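Local coordinates for succinylglutamate desuccinylase (PDB 1YW4), which probably uses one zinc ion per subunit to hydrolyse N(2)-succinylglutamate to succinate and glutamate, the last step of arginine degradation by the AST pathway, at residues A[46-51]-A[81-86]; A[144-149]-A[234-239]. One frame throughout, in Å; residues are numbered along the deposited sequence.

Interaction 1. Residues A[46-51]-A[81-86]; sequences ADSVLL and NCRLLV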
loop_
_atom_site.group_PDB
_atom_site.type_symbol
_atom_site.label_atom_id
_atom_site.label_comp_id
_atom_site.label_asym_id
_atom_site.label_seq_id
_atom_site.Cartn_x
_atom_site.Cartn_y
_atom_site.Cartn_z
ATOM N N ALA A 46 1.716 -37.116 5.272
ATOM C CA ALA A 46 1.616 -36.240 6.439
ATOM C C ALA A 46 2.209 -34.860 6.154
ATOM O O ALA A 46 3.081 -34.716 5.298
ATOM C CB ALA A 46 2.321 -36.877 7.626
ATOM N N ASP A 47 1.728 -33.842 6.861
ATOM C CA ASP A 47 2.251 -32.492 6.666
ATOM C C ASP A 47 3.723 -32.491 7.028
ATOM O O ASP A 47 4.141 -33.199 7.939
ATOM C CB ASP A 47 1.526 -31.478 7.549
ATOM C CG ASP A 47 0.094 -31.235 7.107
ATOM O OD1 ASP A 47 -0.152 -31.229 5.882
ATOM O OD2 ASP A 47 -0.773 -31.037 7.986
ATOM N N SER A 48 4.506 -31.683 6.321
ATOM C CA SER A 48 5.937 -31.612 6.570
ATOM C C SER A 48 6.303 -30.300 7.237
ATOM O O SER A 48 6.001 -29.222 6.726
ATOM C CB SER A 48 6.696 -31.770 5.258
ATOM O OG SER A 48 6.484 -33.071 4.722
ATOM N N VAL A 49 6.967 -30.397 8.381
ATOM C CA VAL A 49 7.340 -29.211 9.130
ATOM C C VAL A 49 8.839 -29.057 9.307
ATOM O O VAL A 49 9.515 -29.985 9.725
ATOM C CB VAL A 49 6.643 -29.217 10.512
ATOM C CG1 VAL A 49 7.107 -28.039 11.349
ATOM C CG2 VAL A 49 5.127 -29.151 10.314
ATOM N N LEU A 50 9.353 -27.878 8.958
ATOM C CA LEU A 50 10.772 -27.573 9.113
ATOM C C LEU A 50 10.900 -26.488 10.175
ATOM O O LEU A 50 10.360 -25.396 10.015
ATOM C CB LEU A 50 11.369 -27.058 7.797
ATOM C CG LEU A 50 12.799 -26.502 7.889
ATOM C CD1 LEU A 50 13.713 -27.567 8.467
ATOM C CD2 LEU A 50 13.296 -26.063 6.510
ATOM N N LEU A 51 11.579 -26.799 11.272
ATOM C CA LEU A 51 11.799 -25.814 12.321
ATOM C C LEU A 51 13.304 -25.571 12.397
ATOM O O LEU A 51 14.085 -26.486 12.667
ATOM C CB LEU A 51 11.314 -26.320 13.679
ATOM C CG LEU A 51 9.846 -26.765 13.834
ATOM C CD1 LEU A 51 9.613 -27.187 15.288
ATOM C CD2 LEU A 51 8.901 -25.639 13.448
ATOM N N ASN A 81 2.782 -36.461 14.500
ATOM C CA ASN A 81 2.048 -36.942 13.339
ATOM C C ASN A 81 2.364 -36.168 12.072
ATOM O O ASN A 81 1.537 -36.067 11.170
ATOM C CB ASN A 81 0.546 -36.903 13.620
ATOM C CG ASN A 81 0.137 -37.907 14.667
ATOM O OD1 ASN A 81 0.172 -39.115 14.430
ATOM N ND2 ASN A 81 -0.235 -37.417 15.843
ATOM N N CYS A 82 3.571 -35.620 12.006
ATOM C CA CYS A 82 4.005 -34.880 10.829
ATOM C C CYS A 82 5.439 -35.272 10.514
ATOM O O CYS A 82 6.133 -35.852 11.346
ATOM C CB CYS A 82 4.008 -33.368 11.078
ATOM S SG CYS A 82 2.549 -32.628 11.803
ATOM N N ARG A 83 5.874 -34.957 9.300
ATOM C CA ARG A 83 7.256 -35.198 8.916
ATOM C C ARG A 83 7.938 -33.972 9.514
ATOM O O ARG A 83 7.638 -32.850 9.120
ATOM C CB ARG A 83 7.417 -35.176 7.402
ATOM C CG ARG A 83 6.787 -36.354 6.684
ATOM C CD ARG A 83 7.053 -36.275 5.196
ATOM N NE ARG A 83 8.453 -36.531 4.851
ATOM C CZ ARG A 83 9.214 -35.693 4.150
ATOM N NH1 ARG A 83 10.460 -36.014 3.868
ATOM N NH2 ARG A 83 8.733 -34.526 3.744
ATOM N N LEU A 84 8.847 -34.189 10.458
ATOM C CA LEU A 84 9.535 -33.094 11.126
ATOM C C LEU A 84 11.047 -33.070 10.941
ATOM O O LEU A 84 11.734 -34.062 11.186
ATOM C CB LEU A 84 9.224 -33.144 12.627
ATOM C CG LEU A 84 10.017 -32.247 13.587
ATOM C CD1 LEU A 84 9.752 -30.793 13.245
ATOM C CD2 LEU A 84 9.631 -32.527 15.036
ATOM N N LEU A 85 11.563 -31.928 10.514
ATOM C CA LEU A 85 13.002 -31.758 10.382
ATOM C C LEU A 85 13.407 -30.587 11.282
ATOM O O LEU A 85 12.928 -29.475 11.106
ATOM C CB LEU A 85 13.386 -31.447 8.942
ATOM C CG LEU A 85 14.870 -31.124 8.713
ATOM C CD1 LEU A 85 15.768 -32.233 9.260
ATOM C CD2 LEU A 85 15.106 -30.950 7.218
ATOM N N VAL A 86 14.267 -30.853 12.260
ATOM C CA VAL A 86 14.751 -29.814 13.158
ATOM C C VAL A 86 16.193 -29.482 12.790
ATOM O O VAL A 86 17.020 -30.382 12.585
ATOM C CB VAL A 86 14.727 -30.258 14.638
ATOM C CG1 VAL A 86 15.377 -29.191 15.510
ATOM C CG2 VAL A 86 13.280 -30.484 15.097
#

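Interaction 2. Residues A[144-149]-A[234-239]; sequences LHYDLH and GALRGL. With ZN (zinc ion), chain C.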
loop_
_atom_site.group_PDB
_atom_site.type_symbol
_atom_site.label_atom_id
_atom_site.label_comp_id
_atom_site.label_asym_id
_atom_site.label_seq_id
_atom_site.Cartn_x
_atom_site.Cartn_y
_atom_site.Cartn_z
ATOM N N LEU A 144 5.619 -26.624 5.611
ATOM C CA LEU A 144 5.717 -25.503 6.539
ATOM C C LEU A 144 7.104 -25.311 7.144
ATOM O O LEU A 144 7.709 -26.253 7.648
ATOM C CB LEU A 144 4.701 -25.696 7.667
ATOM C CG LEU A 144 3.242 -25.919 7.258
ATOM C CD1 LEU A 144 2.422 -26.311 8.487
ATOM C CD2 LEU A 144 2.689 -24.662 6.624
ATOM N N HIS A 145 7.581 -24.073 7.104
ATOM C CA HIS A 145 8.888 -23.722 7.635
ATOM C C HIS A 145 8.838 -22.490 8.533
ATOM O O HIS A 145 8.443 -21.414 8.096
ATOM C CB HIS A 145 9.862 -23.461 6.487
ATOM C CG HIS A 145 11.210 -22.995 6.939
ATOM N ND1 HIS A 145 11.714 -23.274 8.192
ATOM C CD2 HIS A 145 12.175 -22.300 6.293
ATOM C CE1 HIS A 145 12.932 -22.773 8.295
ATOM N NE2 HIS A 145 13.235 -22.178 7.157
ATOM N N TYR A 146 9.231 -22.657 9.788
ATOM C CA TYR A 146 9.253 -21.543 10.717
ATOM C C TYR A 146 10.691 -21.414 11.177
ATOM O O TYR A 146 11.254 -22.318 11.804
ATOM C CB TYR A 146 8.335 -21.801 11.912
ATOM C CG TYR A 146 6.912 -22.096 11.499
ATOM C CD1 TYR A 146 6.105 -21.104 10.935
ATOM C CD2 TYR A 146 6.394 -23.384 11.616
ATOM C CE1 TYR A 146 4.812 -21.393 10.492
ATOM C CE2 TYR A 146 5.108 -23.687 11.181
ATOM C CZ TYR A 146 4.324 -22.692 10.619
ATOM O OH TYR A 146 3.057 -22.998 10.174
ATOM N N ASP A 147 11.297 -20.299 10.791
ATOM C CA ASP A 147 12.664 -20.012 11.169
ATOM C C ASP A 147 12.489 -19.122 12.402
ATOM O O ASP A 147 12.022 -17.988 12.308
ATOM C CB ASP A 147 13.381 -19.291 10.028
ATOM C CG ASP A 147 14.837 -19.049 10.332
ATOM O OD1 ASP A 147 15.413 -19.869 11.090
ATOM O OD2 ASP A 147 15.396 -18.054 9.817
ATOM N N LEU A 148 12.847 -19.677 13.556
ATOM C CA LEU A 148 12.696 -19.025 14.856
ATOM C C LEU A 148 13.861 -18.139 15.299
ATOM O O LEU A 148 14.993 -18.594 15.378
ATOM C CB LEU A 148 12.443 -20.106 15.911
ATOM C CG LEU A 148 11.498 -21.227 15.464
ATOM C CD1 LEU A 148 11.230 -22.208 16.617
ATOM C CD2 LEU A 148 10.189 -20.602 14.993
ATOM N N HIS A 149 13.551 -16.884 15.624
ATOM C CA HIS A 149 14.550 -15.910 16.039
ATOM C C HIS A 149 14.117 -15.109 17.268
ATOM O O HIS A 149 12.946 -15.123 17.657
ATOM C CB HIS A 149 14.797 -14.902 14.901
ATOM C CG HIS A 149 15.417 -15.497 13.673
ATOM N ND1 HIS A 149 16.710 -15.220 13.285
ATOM C CD2 HIS A 149 14.914 -16.328 12.730
ATOM C CE1 HIS A 149 16.978 -15.851 12.157
ATOM N NE2 HIS A 149 15.904 -16.531 11.798
ATOM N N GLY A 234 3.005 -23.790 22.517
ATOM C CA GLY A 234 1.776 -24.559 22.431
ATOM C C GLY A 234 1.310 -24.723 20.995
ATOM O O GLY A 234 0.832 -25.790 20.602
ATOM N N ALA A 235 1.453 -23.665 20.202
ATOM C CA ALA A 235 1.039 -23.711 18.810
ATOM C C ALA A 235 1.890 -24.714 18.033
ATOM O O ALA A 235 1.397 -25.395 17.135
ATOM C CB ALA A 235 1.148 -22.332 18.189
ATOM N N LEU A 236 3.166 -24.810 18.394
ATOM C CA LEU A 236 4.085 -25.733 17.733
ATOM C C LEU A 236 3.795 -27.164 18.173
ATOM O O LEU A 236 3.694 -28.070 17.344
ATOM C CB LEU A 236 5.532 -25.359 18.063
ATOM C CG LEU A 236 6.506 -25.072 16.916
ATOM C CD1 LEU A 236 5.826 -24.354 15.764
ATOM C CD2 LEU A 236 7.672 -24.245 17.468
ATOM N N ARG A 237 3.657 -27.374 19.476
ATOM C CA ARG A 237 3.354 -28.713 19.975
ATOM C C ARG A 237 2.019 -29.193 19.392
ATOM O O ARG A 237 1.845 -30.377 19.101
ATOM C CB ARG A 237 3.291 -28.714 21.505
ATOM C CG ARG A 237 4.641 -28.563 22.187
ATOM C CD ARG A 237 4.473 -28.305 23.677
ATOM N NE ARG A 237 5.756 -28.215 24.369
ATOM C CZ ARG A 237 6.410 -29.259 24.871
ATOM N NH1 ARG A 237 5.906 -30.480 24.768
ATOM N NH2 ARG A 237 7.578 -29.084 25.466
ATOM N N GLY A 238 1.084 -28.264 19.211
ATOM C CA GLY A 238 -0.214 -28.621 18.658
ATOM C C GLY A 238 -0.123 -28.973 17.186
ATOM O O GLY A 238 -0.874 -29.810 16.678
ATOM N N LEU A 239 0.803 -28.326 16.489
ATOM C CA LEU A 239 0.994 -28.593 15.075
ATOM C C LEU A 239 1.574 -29.992 14.877
ATOM O O LEU A 239 1.083 -30.768 14.062
ATOM C CB LEU A 239 1.931 -27.546 14.459
ATOM C CG LEU A 239 2.352 -27.839 13.023
ATOM C CD1 LEU A 239 1.113 -27.949 12.150
ATOM C CD2 LEU A 239 3.279 -26.744 12.511
HETATM ZN ZN ZN C . 17.937 -13.549 14.352
HETATM O O HOH W 1 16.724 -11.718 15.127
#

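Interaction 1. Residues A[46-51]-A[81-86]
Arg-83 and Ser-48 stand next to each other on one face of two neighbouring parallel strands and meet through their polar ends. The arginine chain bends at chi3 (71°), which swings the guanidinium round so that its edge meets the serine hydroxyl; NH2 then donates to Ser-48 OG at 2.9 Å, with the hydroxyl oxygen tilted 16° from the guanidinium plane. The carbonyls of Phe-135 and Gly-41 accept further hydrogen bonds from NH2 and NE, and the Phe-135 ring adds a cation-pi contact, so three hydrogen bonds and a cation-pi contact hold the buried guanidinium. On the same face the next pair is wholly apolar. Leu-50 and Leu-85 run alongside each other in the same sense, and Leu-50 CD1 rests 3.7 Å from Leu-85 CG against helix 120-137. The reverse face carries Val-49, Leu-51, Leu-84 and Val-86. Here two leucines meet at a slant: Leu-84 has its CG turned trans to the main-chain N (chi1 170°), which sends CD1 to 4.1 Å from Leu-51 CG. Backbone hydrogen bonds fix this pairing, among them Val-49 N to Arg-83 O at 2.6 Å and Leu-85 N to Val-49 O at 2.9 Å. Such in-register parallel pairing, with helix 61-75 packed on the face of Leu-51 and Val-86, is that of a beta-alpha-beta unit, here strand 48-53, helix 61-75 and strand 83-88 of the catalytic domain.

Interaction 2. Residues A[144-149]-A[234-239]
His-149 NE2 donates to Asp-147 OD2 at 2.5 Å, on the side of strand 144-149 turned away from Leu-236 and Leu-239. The oxygen lies in the plane of the imidazole, yet the histidine reaches the carboxylate from above its plane, 64° out of it. Asp-147 OD1 is hydrogen-bonded to Ser-52 OG, and the other ring nitrogen, His-149 ND1, binds zinc at 2.3 Å, a site that His-56, Glu-59 and a water also share. The alternate residues of the strand turn to helix 230-241 and offer it only carbon. Leu-239 brings CD2 to the edge of the Tyr-146 ring, 3.8 Å from CE2, and the same methyl lies 4.1 Å from Leu-144 CD1. Farther along, Leu-148 CD1 and Leu-236 CD2 meet tip to tip at 4.2 Å. The phenol oxygen of Tyr-146 is hydrogen-bonded to Gln-176 OE1, and its ring stacks with Trp-179. The chemistry is thus divided by the strand: on one side the contact with the helix rests on apolar packing, without a hydrogen bond across it, while on the other Asp-147, as a second-shell residue, probably fixes the rotation of a zinc ligand.

How the interactions relate
From the N terminus, strand 48-53 comes first; the chain then passes the zinc ligands His-56 and Glu-59, runs through helix 61-75 and returns at 81-86, where interaction 1 closes its loop. Interaction 2 opens only later, at 144-149, and closes after a much longer excursion when helix 230-241 comes back. The two loops therefore follow in series, neither nesting nor crossing. In space they adjoin: Leu-50 N and Ser-48 O probably bond to Leu-144 O and N, making 46-51 the middle of three parallel strands. Helix 230-241 spans the group, since Leu-239 also touches Val-49 and Cys-82, and so packs across strands 83-88, 48-53 and 143-151, the last of which leads to His-149.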